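Local atomic coordinates of endonuclease 2 (Arabidopsis thaliana, PDB entry 4CXO), a protein that cuts RNA and single-stranded DNA, and double-stranded DNA less readily, into 5'-phosphorylated products with the help of three bound divalent metal ions. Residues A[58-63]-A[83-88]; A[66-71]-A[209-214]; A[87-92]-A[120-125]; A[127-132]-A[215-220]. All blocks are in the same frame, centred on the assembly; numbering follows the deposited sequence.

Contact 1 of 4, residues A[58-63]-A[83-88]. With ZN (zinc ion), chain H; TMP (thymidine-5'-phosphate), chain E; NAG (2-acetamido-2-deoxy-beta-D-glucopyranose), chain B; NAG (2-acetamido-2-deoxy-beta-D-glucopyranose), chain C.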
# COMPACT_ATOMS: atom_id res chain seq x y z
N HIS A 58 1.20 3.34 9.74
CA HIS A 58 1.12 3.44 8.28
C HIS A 58 2.42 3.17 7.57
O HIS A 58 2.43 3.03 6.33
CB HIS A 58 0.60 4.81 7.87
CG HIS A 58 -0.82 5.03 8.24
ND1 HIS A 58 -1.81 5.13 7.30
CD2 HIS A 58 -1.43 5.12 9.45
CE1 HIS A 58 -2.97 5.30 7.91
NE2 HIS A 58 -2.77 5.29 9.21
N TYR A 59 3.52 3.10 8.31
CA TYR A 59 4.83 3.03 7.68
C TYR A 59 5.86 2.27 8.51
O TYR A 59 5.58 1.80 9.62
CB TYR A 59 5.33 4.44 7.36
CG TYR A 59 5.44 5.33 8.56
CD1 TYR A 59 6.55 5.27 9.40
CD2 TYR A 59 4.43 6.23 8.88
CE1 TYR A 59 6.64 6.07 10.52
CE2 TYR A 59 4.52 7.04 10.00
CZ TYR A 59 5.63 6.95 10.82
OH TYR A 59 5.72 7.73 11.93
N ILE A 60 7.06 2.15 7.93
CA ILE A 60 8.24 1.59 8.58
C ILE A 60 9.39 2.52 8.29
O ILE A 60 9.53 2.97 7.16
CB ILE A 60 8.59 0.21 7.99
CG1 ILE A 60 7.56 -0.82 8.42
CG2 ILE A 60 9.97 -0.25 8.43
CD1 ILE A 60 7.59 -2.13 7.66
N ASN A 61 10.20 2.79 9.30
CA ASN A 61 11.46 3.49 9.12
C ASN A 61 12.63 2.54 9.26
O ASN A 61 12.66 1.71 10.17
CB ASN A 61 11.63 4.59 10.15
CG ASN A 61 10.75 5.81 9.90
OD1 ASN A 61 10.38 6.49 10.84
ND2 ASN A 61 10.44 6.08 8.65
N THR A 62 13.59 2.67 8.36
CA THR A 62 14.79 1.86 8.38
C THR A 62 16.03 2.76 8.48
O THR A 62 15.95 3.96 8.29
CB THR A 62 14.91 1.04 7.09
OG1 THR A 62 15.13 1.93 5.98
CG2 THR A 62 13.66 0.23 6.84
N PRO A 63 17.19 2.16 8.77
CA PRO A 63 18.43 2.92 8.64
C PRO A 63 18.71 3.27 7.18
O PRO A 63 18.00 2.82 6.27
CB PRO A 63 19.49 1.96 9.18
CG PRO A 63 18.73 0.99 10.03
CD PRO A 63 17.41 0.83 9.34
N ARG A 83 5.01 -1.54 16.42
CA ARG A 83 4.23 -0.38 16.02
C ARG A 83 4.74 0.18 14.69
O ARG A 83 5.37 1.22 14.63
CB ARG A 83 4.20 0.65 17.13
CG ARG A 83 3.66 0.03 18.42
CD ARG A 83 2.95 1.03 19.30
NE ARG A 83 1.75 1.57 18.67
CZ ARG A 83 0.56 0.97 18.65
NH1 ARG A 83 0.37 -0.20 19.23
NH2 ARG A 83 -0.46 1.57 18.04
N CYS A 84 4.46 -0.57 13.64
CA CYS A 84 4.79 -0.19 12.28
C CYS A 84 3.79 -0.92 11.40
O CYS A 84 3.02 -1.75 11.89
CB CYS A 84 6.22 -0.59 11.94
SG CYS A 84 6.45 -2.31 11.45
N VAL A 85 3.80 -0.64 10.10
CA VAL A 85 2.76 -1.18 9.23
C VAL A 85 2.78 -2.72 9.17
O VAL A 85 1.74 -3.35 9.06
CB VAL A 85 2.77 -0.52 7.82
CG1 VAL A 85 4.02 -0.85 7.04
CG2 VAL A 85 1.50 -0.86 7.04
N ALA A 86 3.96 -3.34 9.28
CA ALA A 86 4.03 -4.79 9.31
C ALA A 86 3.38 -5.33 10.56
O ALA A 86 2.60 -6.27 10.49
CB ALA A 86 5.47 -5.28 9.22
N GLY A 87 3.70 -4.73 11.69
CA GLY A 87 3.10 -5.15 12.97
C GLY A 87 1.60 -4.98 12.97
O GLY A 87 0.87 -5.82 13.49
N ALA A 88 1.13 -3.88 12.38
CA ALA A 88 -0.29 -3.62 12.24
C ALA A 88 -0.97 -4.68 11.38
O ALA A 88 -2.06 -5.14 11.69
CB ALA A 88 -0.50 -2.24 11.64
ZN ZN H . -1.91 5.50 5.19
P TMP E . 3.27 13.22 7.87
O1P TMP E . 2.99 12.70 9.26
O2P TMP E . 2.25 14.23 7.38
O3P TMP E . 4.72 13.60 7.61
O5' TMP E . 3.04 11.96 6.91
C5' TMP E . 3.03 12.18 5.51
C4' TMP E . 3.12 10.86 4.75
O4' TMP E . 4.38 10.19 4.91
C3' TMP E . 2.13 9.83 5.22
O3' TMP E . 1.82 9.09 4.05
C2' TMP E . 2.86 8.93 6.21
C1' TMP E . 4.25 8.91 5.57
N1 TMP E . 5.45 8.78 6.42
C2 TMP E . 6.42 7.80 6.11
O2 TMP E . 6.24 6.99 5.16
N3 TMP E . 7.55 7.69 6.84
C4 TMP E . 7.78 8.52 7.86
O4 TMP E . 8.82 8.40 8.52
C5 TMP E . 6.78 9.57 8.20
C5M TMP E . 6.97 10.52 9.34
C6 TMP E . 5.64 9.65 7.43
C1 NAG B . -3.85 -3.58 17.34
C2 NAG B . -2.94 -2.35 17.57
C3 NAG B . -3.38 -1.62 18.83
C4 NAG B . -4.88 -1.35 18.78
C5 NAG B . -5.69 -2.57 18.32
C6 NAG B . -7.14 -2.22 18.03
C7 NAG B . -0.68 -2.62 16.58
C8 NAG B . -1.26 -2.41 15.25
N2 NAG B . -1.50 -2.60 17.62
O3 NAG B . -2.61 -0.44 19.04
O4 NAG B . -5.36 -1.06 20.08
O5 NAG B . -5.16 -3.15 17.15
O6 NAG B . -7.25 -1.14 17.12
O7 NAG B . 0.55 -2.83 16.66
C1 NAG C . -5.22 0.31 20.47
C2 NAG C . -6.32 0.65 21.48
C3 NAG C . -6.19 2.08 21.99
C4 NAG C . -4.78 2.28 22.53
C5 NAG C . -3.73 1.84 21.51
C6 NAG C . -2.34 1.90 22.11
C7 NAG C . -8.35 -0.65 21.16
C8 NAG C . -9.72 -0.74 20.55
N2 NAG C . -7.65 0.46 20.92
O3 NAG C . -7.14 2.33 23.00
O4 NAG C . -4.63 3.66 22.74
O5 NAG C . -3.96 0.52 21.06
O6 NAG C . -1.39 1.48 21.16
O7 NAG C . -7.92 -1.58 21.84
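Val85 N donates to Tyr59 O across 3.1 Å, at an N-H...O angle of 152° and with the donor standing above the carbonyl plane. Beside this bond Ile60 takes part in each of the apolar side-chain contacts: its CG1 lies 3.6 Å from Cys84 SG and 3.8 Å from Val85 CG1, and its tip, CD1, goes on to Ala86 CB, 4.1 Å away. Val85 CB rests against the carbonyl carbon of His58. Further out, Cys84 is the N-cap residue of helix 85-96 and is fixed by its disulfide to Cys74, while Ile60 pairs through its backbone with His130 and Ser132. The side of 58-63 turned away from 83-88 carries the chemistry. His58 ND1 binds a zinc ion at 2.1 Å, completed from the protein by Asp45, His120 and Asp124. The Tyr59 ring lies face to face with the thymine, whose C4 is 3.7 Å above its plane; chi1 of 59°, with CG between the backbone N and carbonyl carbon, turns the ring to that side. Asn61 ND2 donates to thymine O4 at 2.8 Å. Stacking plus a hydrogen bond from a side-chain amide to the base edge makes this a nucleobase pocket beside the zinc cluster of an S1/P1-type nuclease.

Contact 2 of 4, residues A[66-71]-A[209-214]. With D5M (2'-deoxyadenosine-5'-monophosphate), chain F.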
# COMPACT_ATOMS: atom_id res chain seq x y z
N CYS A 66 19.45 -0.60 2.35
CA CYS A 66 18.38 -1.19 1.55
C CYS A 66 17.83 -2.46 2.16
O CYS A 66 17.36 -3.34 1.44
CB CYS A 66 18.84 -1.44 0.13
SG CYS A 66 19.53 0.05 -0.61
N SER A 67 17.84 -2.54 3.49
CA SER A 67 17.34 -3.72 4.17
C SER A 67 16.26 -3.40 5.18
O SER A 67 16.18 -2.28 5.72
CB SER A 67 18.48 -4.49 4.84
OG SER A 67 18.96 -3.80 5.96
N TYR A 68 15.43 -4.41 5.43
CA TYR A 68 14.39 -4.34 6.42
C TYR A 68 14.43 -5.62 7.25
O TYR A 68 14.55 -6.72 6.70
CB TYR A 68 13.01 -4.19 5.77
CG TYR A 68 11.89 -4.56 6.72
CD1 TYR A 68 11.49 -3.69 7.73
CD2 TYR A 68 11.26 -5.81 6.64
CE1 TYR A 68 10.49 -4.04 8.62
CE2 TYR A 68 10.26 -6.16 7.53
CZ TYR A 68 9.88 -5.27 8.51
OH TYR A 68 8.88 -5.62 9.38
N GLN A 69 14.34 -5.47 8.57
CA GLN A 69 14.21 -6.60 9.48
C GLN A 69 13.17 -6.22 10.53
O GLN A 69 13.27 -5.16 11.14
CB GLN A 69 15.56 -6.93 10.13
CG GLN A 69 16.62 -7.41 9.14
CD GLN A 69 17.91 -7.89 9.78
OE1 GLN A 69 18.63 -8.73 9.22
NE2 GLN A 69 18.23 -7.35 10.95
N TYR A 70 12.17 -7.06 10.73
CA TYR A 70 11.10 -6.78 11.69
C TYR A 70 11.63 -6.45 13.09
O TYR A 70 11.27 -5.43 13.68
CB TYR A 70 10.11 -7.95 11.78
CG TYR A 70 8.90 -7.68 12.66
CD1 TYR A 70 8.96 -7.88 14.04
CD2 TYR A 70 7.68 -7.26 12.12
CE1 TYR A 70 7.87 -7.64 14.85
CE2 TYR A 70 6.58 -7.02 12.93
CZ TYR A 70 6.68 -7.22 14.29
OH TYR A 70 5.60 -6.99 15.09
N ASN A 71 12.47 -7.31 13.65
CA ASN A 71 12.93 -7.07 15.02
C ASN A 71 13.73 -5.78 15.15
O ASN A 71 13.63 -5.08 16.15
CB ASN A 71 13.70 -8.27 15.56
CG ASN A 71 12.85 -9.52 15.65
OD1 ASN A 71 11.65 -9.44 15.94
ND2 ASN A 71 13.45 -10.67 15.39
N TYR A 209 6.83 -8.20 1.91
CA TYR A 209 6.42 -7.04 1.12
C TYR A 209 7.24 -5.80 1.49
O TYR A 209 7.58 -5.00 0.62
CB TYR A 209 4.92 -6.76 1.32
CG TYR A 209 4.06 -8.00 1.36
CD1 TYR A 209 4.41 -9.16 0.66
CD2 TYR A 209 2.88 -8.02 2.09
CE1 TYR A 209 3.61 -10.29 0.71
CE2 TYR A 209 2.08 -9.14 2.13
CZ TYR A 209 2.45 -10.27 1.45
OH TYR A 209 1.65 -11.39 1.51
N ALA A 210 7.57 -5.66 2.77
CA ALA A 210 8.40 -4.55 3.25
C ALA A 210 9.83 -4.63 2.72
O ALA A 210 10.41 -3.63 2.32
CB ALA A 210 8.40 -4.55 4.76
N SER A 211 10.38 -5.84 2.71
CA SER A 211 11.72 -6.04 2.16
C SER A 211 11.78 -5.67 0.70
O SER A 211 12.75 -5.05 0.26
CB SER A 211 12.18 -7.47 2.37
OG SER A 211 12.41 -7.71 3.73
N GLU A 212 10.75 -6.03 -0.07
CA GLU A 212 10.68 -5.62 -1.49
C GLU A 212 10.62 -4.10 -1.57
O GLU A 212 11.20 -3.48 -2.46
CB GLU A 212 9.42 -6.16 -2.18
CG GLU A 212 9.33 -7.67 -2.30
CD GLU A 212 7.93 -8.17 -2.59
OE1 GLU A 212 6.96 -7.39 -2.43
OE2 GLU A 212 7.79 -9.36 -2.98
N GLY A 213 9.86 -3.52 -0.65
CA GLY A 213 9.60 -2.08 -0.66
C GLY A 213 10.83 -1.22 -0.43
O GLY A 213 11.06 -0.25 -1.16
N ILE A 214 11.62 -1.55 0.59
CA ILE A 214 12.84 -0.78 0.86
C ILE A 214 13.82 -0.92 -0.33
O ILE A 214 14.45 0.04 -0.70
CB ILE A 214 13.49 -1.15 2.22
CG1 ILE A 214 14.78 -0.37 2.46
CG2 ILE A 214 13.80 -2.63 2.33
CD1 ILE A 214 14.63 1.12 2.48
O5' D5M F . 3.99 -13.72 13.84
C5' D5M F . 3.44 -13.66 15.15
C4' D5M F . 4.05 -12.49 15.91
O4' D5M F . 5.48 -12.60 16.00
C3' D5M F . 3.79 -11.15 15.24
O3' D5M F . 3.24 -10.26 16.19
C2' D5M F . 5.12 -10.59 14.85
C1' D5M F . 6.03 -11.29 15.83
N9 D5M F . 7.42 -11.30 15.32
C8 D5M F . 8.48 -10.79 15.98
N7 D5M F . 9.61 -10.94 15.24
C5 D5M F . 9.28 -11.54 14.09
C6 D5M F . 9.99 -11.99 12.87
N6 D5M F . 11.33 -11.81 12.73
N1 D5M F . 9.26 -12.59 11.89
C2 D5M F . 7.93 -12.78 12.01
N3 D5M F . 7.23 -12.39 13.09
C4 D5M F . 7.83 -11.78 14.14
P D5M F . 3.85 -15.04 12.92
O1P D5M F . 2.45 -14.95 12.35
O3P D5M F . 4.94 -14.87 11.90
O2P D5M F . 4.07 -16.19 13.88
O HOH W 1 15.39 -5.44 1.15
O HOH W 2 15.53 -6.72 3.66
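Ala210, early in segment 209-214, sets its methyl group over one face of the Tyr68 ring: CB is 3.8 Å from the ring centroid and 19° off the normal, a CH-pi contact displaced toward CD2 and CE2. The opposite face is covered by the backbone N of Tyr70. Tyr68 has CG anti to its own N (chi1 162°), which turns the ring onto the helix, and its hydroxyl is hydrogen-bonded to Asp207. Next, Ser211 brings OG to the ring edge, in plane and 3.7 Å from Tyr68 CD2, while OG also bonds to Asp207 O. Its carbonyl takes part in a water bridge: one water donates to Ser211 O at 2.8 Å and to Cys66 O at 2.9 Å. A second water accepts from Tyr68 N and reaches Ser211 OG only weakly. Ile214 ends the contact, with CG1 3.7 Å from Cys66 C and CG2 3.9 Å from Tyr68 CB. Beyond the packed part, the adenine of the bound nucleotide lies over one face of the Tyr70 ring, offset toward its rim and tilted to it, with Tyr70 CD1 3.4 Å from adenine N7; replacement by an alanine would probably leave that base without this aromatic neighbour and freer to shift. Helix 206-221 thus packs against the loop leading into helix 70-73, with strand 60-62 touching Tyr68, Ala210 and Ile214, and the Cys66-Cys218 disulfide linking loop and helix.

Contact 3 of 4, residues A[87-92]-A[120-125]. With ZN (zinc ion), chain H; ZN (zinc ion), chain J; NAG (2-acetamido-2-deoxy-beta-D-glucopyranose), chain B; TMP (thymidine-5'-phosphate), chain G.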
# COMPACT_ATOMS: atom_id res chain seq x y z
N GLY A 87 3.70 -4.73 11.69
CA GLY A 87 3.10 -5.15 12.97
C GLY A 87 1.60 -4.98 12.97
O GLY A 87 0.87 -5.82 13.49
N ALA A 88 1.13 -3.88 12.38
CA ALA A 88 -0.29 -3.62 12.24
C ALA A 88 -0.97 -4.68 11.38
O ALA A 88 -2.06 -5.14 11.69
CB ALA A 88 -0.50 -2.24 11.64
N ILE A 89 -0.33 -5.06 10.29
CA ILE A 89 -0.91 -6.11 9.45
C ILE A 89 -1.05 -7.41 10.25
O ILE A 89 -2.09 -8.07 10.21
CB ILE A 89 -0.12 -6.30 8.15
CG1 ILE A 89 -0.39 -5.09 7.24
CG2 ILE A 89 -0.52 -7.60 7.47
CD1 ILE A 89 0.54 -4.97 6.05
N TYR A 90 -0.01 -7.77 11.00
CA TYR A 90 -0.09 -8.96 11.85
C TYR A 90 -1.23 -8.86 12.85
O TYR A 90 -2.00 -9.79 13.03
CB TYR A 90 1.21 -9.17 12.61
CG TYR A 90 2.36 -9.73 11.81
CD1 TYR A 90 2.24 -10.94 11.12
CD2 TYR A 90 3.60 -9.10 11.83
CE1 TYR A 90 3.32 -11.48 10.45
CE2 TYR A 90 4.68 -9.65 11.15
CZ TYR A 90 4.54 -10.83 10.46
OH TYR A 90 5.62 -11.35 9.79
N ASN A 91 -1.32 -7.71 13.50
CA ASN A 91 -2.36 -7.42 14.48
C ASN A 91 -3.77 -7.58 13.95
O ASN A 91 -4.57 -8.37 14.48
CB ASN A 91 -2.18 -5.98 14.93
CG ASN A 91 -3.03 -5.60 16.12
OD1 ASN A 91 -3.53 -6.44 16.87
ND2 ASN A 91 -3.20 -4.29 16.28
N TYR A 92 -4.07 -6.84 12.88
CA TYR A 92 -5.44 -6.82 12.37
C TYR A 92 -5.80 -8.11 11.66
O TYR A 92 -6.96 -8.53 11.70
CB TYR A 92 -5.70 -5.55 11.54
CG TYR A 92 -5.64 -4.32 12.43
CD1 TYR A 92 -6.62 -4.08 13.40
CD2 TYR A 92 -4.58 -3.43 12.35
CE1 TYR A 92 -6.54 -2.99 14.25
CE2 TYR A 92 -4.50 -2.33 13.19
CZ TYR A 92 -5.48 -2.11 14.14
OH TYR A 92 -5.42 -1.01 14.96
N HIS A 120 -6.27 -1.00 4.26
CA HIS A 120 -5.44 0.18 4.03
C HIS A 120 -3.94 -0.12 4.19
O HIS A 120 -3.12 0.30 3.38
CB HIS A 120 -5.84 1.27 5.01
CG HIS A 120 -5.10 2.55 4.79
ND1 HIS A 120 -5.55 3.54 3.95
CD2 HIS A 120 -3.94 3.01 5.31
CE1 HIS A 120 -4.70 4.55 3.96
NE2 HIS A 120 -3.71 4.25 4.78
N PHE A 121 -3.60 -0.81 5.28
CA PHE A 121 -2.21 -1.12 5.57
C PHE A 121 -1.58 -2.07 4.55
O PHE A 121 -0.40 -1.93 4.21
CB PHE A 121 -2.05 -1.62 7.00
CG PHE A 121 -2.37 -0.58 8.05
CD1 PHE A 121 -2.06 0.75 7.85
CD2 PHE A 121 -2.99 -0.94 9.23
CE1 PHE A 121 -2.36 1.71 8.81
CE2 PHE A 121 -3.29 0.02 10.19
CZ PHE A 121 -2.98 1.34 9.98
N MET A 122 -2.36 -3.01 4.03
CA MET A 122 -1.82 -3.88 3.00
C MET A 122 -1.45 -3.03 1.81
O MET A 122 -0.47 -3.29 1.13
CB MET A 122 -2.82 -4.97 2.60
CG MET A 122 -2.26 -5.97 1.60
SD MET A 122 -0.87 -6.94 2.24
CE MET A 122 -1.65 -7.76 3.60
N GLY A 123 -2.21 -1.97 1.56
CA GLY A 123 -1.83 -1.03 0.52
C GLY A 123 -0.58 -0.25 0.87
O GLY A 123 0.35 -0.21 0.09
N ASP A 124 -0.55 0.36 2.05
CA ASP A 124 0.58 1.19 2.46
C ASP A 124 1.91 0.46 2.50
O ASP A 124 2.93 1.03 2.11
CB ASP A 124 0.31 1.86 3.81
CG ASP A 124 -0.43 3.17 3.66
OD1 ASP A 124 -0.74 3.55 2.52
OD2 ASP A 124 -0.67 3.81 4.71
N ILE A 125 1.90 -0.81 2.90
CA ILE A 125 3.16 -1.55 2.99
C ILE A 125 3.74 -1.79 1.61
O ILE A 125 4.89 -2.19 1.51
CB ILE A 125 3.02 -2.88 3.77
CG1 ILE A 125 4.39 -3.38 4.23
CG2 ILE A 125 2.30 -3.94 2.95
CD1 ILE A 125 4.33 -4.44 5.31
ZN ZN H . -1.91 5.50 5.19
ZN ZN J . -1.69 5.18 1.66
C1 NAG B . -3.85 -3.58 17.34
C2 NAG B . -2.94 -2.35 17.57
C3 NAG B . -3.38 -1.62 18.83
C4 NAG B . -4.88 -1.35 18.78
C5 NAG B . -5.69 -2.57 18.32
C6 NAG B . -7.14 -2.22 18.03
C7 NAG B . -0.68 -2.62 16.58
C8 NAG B . -1.26 -2.41 15.25
N2 NAG B . -1.50 -2.60 17.62
O3 NAG B . -2.61 -0.44 19.04
O4 NAG B . -5.36 -1.06 20.08
O5 NAG B . -5.16 -3.15 17.15
O6 NAG B . -7.25 -1.14 17.12
O7 NAG B . 0.55 -2.83 16.66
P TMP G . 1.41 -10.20 17.11
O1P TMP G . 0.35 -10.36 16.00
O2P TMP G . 1.40 -10.97 18.41
O5' TMP G . 1.72 -8.66 17.46
C5' TMP G . 1.88 -7.63 16.47
C4' TMP G . 1.57 -6.28 17.12
O4' TMP G . 0.15 -6.16 17.29
C3' TMP G . 2.19 -6.11 18.51
O3' TMP G . 2.72 -4.79 18.66
C2' TMP G . 1.04 -6.32 19.49
C1' TMP G . -0.20 -5.97 18.67
N1 TMP G . -1.39 -6.78 19.00
C2 TMP G . -2.46 -6.23 19.77
O2 TMP G . -2.40 -5.05 20.19
N3 TMP G . -3.55 -6.95 20.06
C4 TMP G . -3.69 -8.22 19.64
O4 TMP G . -4.72 -8.87 19.93
C5 TMP G . -2.59 -8.82 18.83
C5M TMP G . -2.67 -10.24 18.33
C6 TMP G . -1.48 -8.04 18.55
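The helical segments 87-92 and 120-124 run nearly antiparallel, with 152° between their N-to-C directions and axes 9.6 Å apart at closest approach; Ile89 and Phe121 have the nearest CA atoms. Ile89 fills much of the interface. Its CG1 stands anti to the carbonyl carbon (chi1 -72°), and the extended branch brings CD1 to Ile125 CG2 at 3.7 Å and alongside the backbone of Phe121. From its other branch, CG2 meets the methyl end of Met122, CE, at 4.0 Å, the two side chains crossing at about a right angle. The Phe121 ring is flanked by Ala88, whose CB is 3.7 Å from CD2, and at its edge, in plane, by Tyr92 CE2, 4.0 Å from Phe121 CE2. Tyr92 also serves the sugar: OH is hydrogen-bonded to O6 of the N-acetylglucosamine carried by Asn91, at 2.8 Å. An alanine in place of Tyr92 would probably leave that O6 without its hydroxyl partner and open a gap beside Phe121. No hydrogen bond joins the segments, and the side-chain contacts between them are apolar, while the metal and sugar chemistry lies away from this packing. Asp124 bridges two zinc ions, OD2 binding one and OD1 the other at 2.1 Å; His120 NE2 shares the first ion, at 2.2 Å. The apolar packing therefore joins the glycosylated helix to the one that supplies metal ligands to the catalytic cluster.

Contact 4 of 4, residues A[127-132]-A[215-220]; sequences QPLHVS and QAACDW. With ZN (zinc ion), chain I; TMP (thymidine-5'-phosphate), chain E.
Ala217 and Pro128 account for most of the buried surface, with Ala216 next. The Ala217 methyl group points into the 127-132 turn and meets several groups at once: CB is 3.8 Å from Pro128 O, 4.1 Å from Leu129 CD2 and 4.1 Å from Ser132 CB. Pro128 lays its ring against the helix, CG 3.9 Å from Ala216 CB. With CA atoms of Pro128 and Ala217 only 5.0 Å apart, the small side chains bring the two backbones close, and no hydrogen bond crosses between them. The turn is instead held by its own bonds. Leu129 N donates to Gln127 OE1 at 2.9 Å, from above the amide carbonyl plane, and Ser132 OG donates to Leu129 O at 2.9 Å. This OG, lying between the backbone N and the carbonyl carbon of Ser132 (chi1 71°), is turned toward that oxygen. The far side of the turn faces the metal: His130 NE2 binds a zinc ion at 2.2 Å, which thymidine O3' also ligates, with His154 and Asp158 completing the protein ligands. A short 3-10 turn backed by an alanine-faced helix thus presents one histidine to the zinc site, part of the trinuclear cluster characteristic of S1/P1 nucleases.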
# COMPACT_ATOMS: atom_id res chain seq x y z
N GLN A 127 3.73 0.74 -0.72
CA GLN A 127 4.25 2.01 -1.22
C GLN A 127 5.72 2.01 -0.82
O GLN A 127 6.03 1.94 0.36
CB GLN A 127 3.47 3.18 -0.60
CG GLN A 127 3.40 4.45 -1.46
CD GLN A 127 4.68 5.28 -1.45
OE1 GLN A 127 5.74 4.81 -1.83
NE2 GLN A 127 4.56 6.55 -1.09
N PRO A 128 6.65 2.04 -1.80
CA PRO A 128 8.06 1.91 -1.43
C PRO A 128 8.55 2.88 -0.36
O PRO A 128 9.29 2.48 0.53
CB PRO A 128 8.79 2.18 -2.76
CG PRO A 128 7.83 1.69 -3.79
CD PRO A 128 6.47 2.05 -3.26
N LEU A 129 8.12 4.14 -0.41
CA LEU A 129 8.59 5.11 0.56
C LEU A 129 7.87 5.00 1.90
O LEU A 129 8.21 5.72 2.82
CB LEU A 129 8.51 6.52 -0.02
CG LEU A 129 9.56 6.81 -1.09
CD1 LEU A 129 9.37 8.20 -1.67
CD2 LEU A 129 10.95 6.63 -0.53
N HIS A 130 6.92 4.09 2.03
CA HIS A 130 6.39 3.74 3.34
C HIS A 130 7.25 2.72 4.08
O HIS A 130 6.95 2.36 5.20
CB HIS A 130 4.96 3.23 3.22
CG HIS A 130 3.95 4.32 3.15
ND1 HIS A 130 2.96 4.47 4.10
CD2 HIS A 130 3.81 5.35 2.29
CE1 HIS A 130 2.24 5.54 3.81
NE2 HIS A 130 2.76 6.11 2.73
N VAL A 131 8.30 2.23 3.43
CA VAL A 131 9.33 1.40 4.06
C VAL A 131 10.67 2.00 3.66
O VAL A 131 11.32 1.55 2.71
CB VAL A 131 9.22 -0.06 3.62
CG1 VAL A 131 10.16 -0.95 4.43
CG2 VAL A 131 7.79 -0.55 3.78
N SER A 132 11.06 3.06 4.35
CA SER A 132 12.25 3.79 3.94
C SER A 132 12.81 4.61 5.09
O SER A 132 12.48 4.35 6.24
CB SER A 132 11.94 4.63 2.69
OG SER A 132 11.09 5.71 3.02
N GLN A 215 13.87 -2.10 -0.94
CA GLN A 215 14.71 -2.32 -2.11
C GLN A 215 14.26 -1.41 -3.26
O GLN A 215 15.09 -0.78 -3.92
CB GLN A 215 14.69 -3.80 -2.53
CG GLN A 215 15.75 -4.16 -3.56
CD GLN A 215 17.17 -3.97 -3.03
OE1 GLN A 215 17.53 -4.52 -2.00
NE2 GLN A 215 17.97 -3.19 -3.72
N ALA A 216 12.94 -1.32 -3.48
CA ALA A 216 12.39 -0.38 -4.47
C ALA A 216 12.66 1.07 -4.12
O ALA A 216 12.90 1.89 -4.99
CB ALA A 216 10.91 -0.58 -4.64
N ALA A 217 12.59 1.41 -2.85
CA ALA A 217 12.90 2.77 -2.45
C ALA A 217 14.31 3.14 -2.87
O ALA A 217 14.55 4.22 -3.38
CB ALA A 217 12.71 2.95 -0.97
N CYS A 218 15.24 2.23 -2.64
CA CYS A 218 16.63 2.44 -3.00
C CYS A 218 16.82 2.51 -4.50
O CYS A 218 17.52 3.39 -4.99
CB CYS A 218 17.47 1.27 -2.50
SG CYS A 218 17.91 1.37 -0.77
N ASP A 219 16.23 1.57 -5.22
CA ASP A 219 16.55 1.40 -6.62
C ASP A 219 15.70 2.27 -7.53
O ASP A 219 16.11 2.55 -8.66
CB ASP A 219 16.40 -0.04 -7.06
CG ASP A 219 17.33 -0.99 -6.34
OD1 ASP A 219 18.48 -0.59 -6.04
OD2 ASP A 219 16.91 -2.15 -6.12
N TRP A 220 14.52 2.67 -7.07
CA TRP A 220 13.57 3.40 -7.92
C TRP A 220 13.14 4.75 -7.38
O TRP A 220 13.06 5.71 -8.14
CB TRP A 220 12.32 2.56 -8.18
CG TRP A 220 12.51 1.36 -9.07
CD1 TRP A 220 12.44 0.06 -8.70
CD2 TRP A 220 12.82 1.38 -10.46
NE1 TRP A 220 12.67 -0.76 -9.79
CE2 TRP A 220 12.91 0.03 -10.88
CE3 TRP A 220 13.03 2.39 -11.40
CZ2 TRP A 220 13.19 -0.32 -12.20
CZ3 TRP A 220 13.30 2.04 -12.70
CH2 TRP A 220 13.38 0.69 -13.10
ZN ZN I . 2.21 8.13 2.23
P TMP E . 3.27 13.22 7.87
O1P TMP E . 2.99 12.70 9.26
O2P TMP E . 2.25 14.23 7.38
O3P TMP E . 4.72 13.60 7.61
O5' TMP E . 3.04 11.96 6.91
C5' TMP E . 3.03 12.18 5.51
C4' TMP E . 3.12 10.86 4.75
O4' TMP E . 4.38 10.19 4.91
C3' TMP E . 2.13 9.83 5.22
O3' TMP E . 1.82 9.09 4.05
C2' TMP E . 2.86 8.93 6.21
C1' TMP E . 4.25 8.91 5.57
N1 TMP E . 5.45 8.78 6.42
C2 TMP E . 6.42 7.80 6.11
O2 TMP E . 6.24 6.99 5.16
N3 TMP E . 7.55 7.69 6.84
C4 TMP E . 7.78 8.52 7.86
O4 TMP E . 8.82 8.40 8.52
C5 TMP E . 6.78 9.57 8.20
C5M TMP E . 6.97 10.52 9.34
C6 TMP E . 5.64 9.65 7.43

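Contacts 1, 3 and 4 are buried, whereas contact 2 is only partly so and is the one where waters bridge the segments. Contacts 1 and 3 use helix 85-96, share Gly87 and Ala88, and meet at one zinc ion, bound by His58 from the first and by His120 and Asp124 from the second. Contacts 2 and 4 lie along helix 206-221 and are tied by the Cys66-Cys218 disulfide. Contact 1 alone has a direct hydrogen bond between its segments; contacts 3 and 4 are held by apolar side-chain packing, with no hydrogen bond across. One thymidine nucleotide is touched by both contacts 1 and 4, and His130 ND1 bonds His58 O between them.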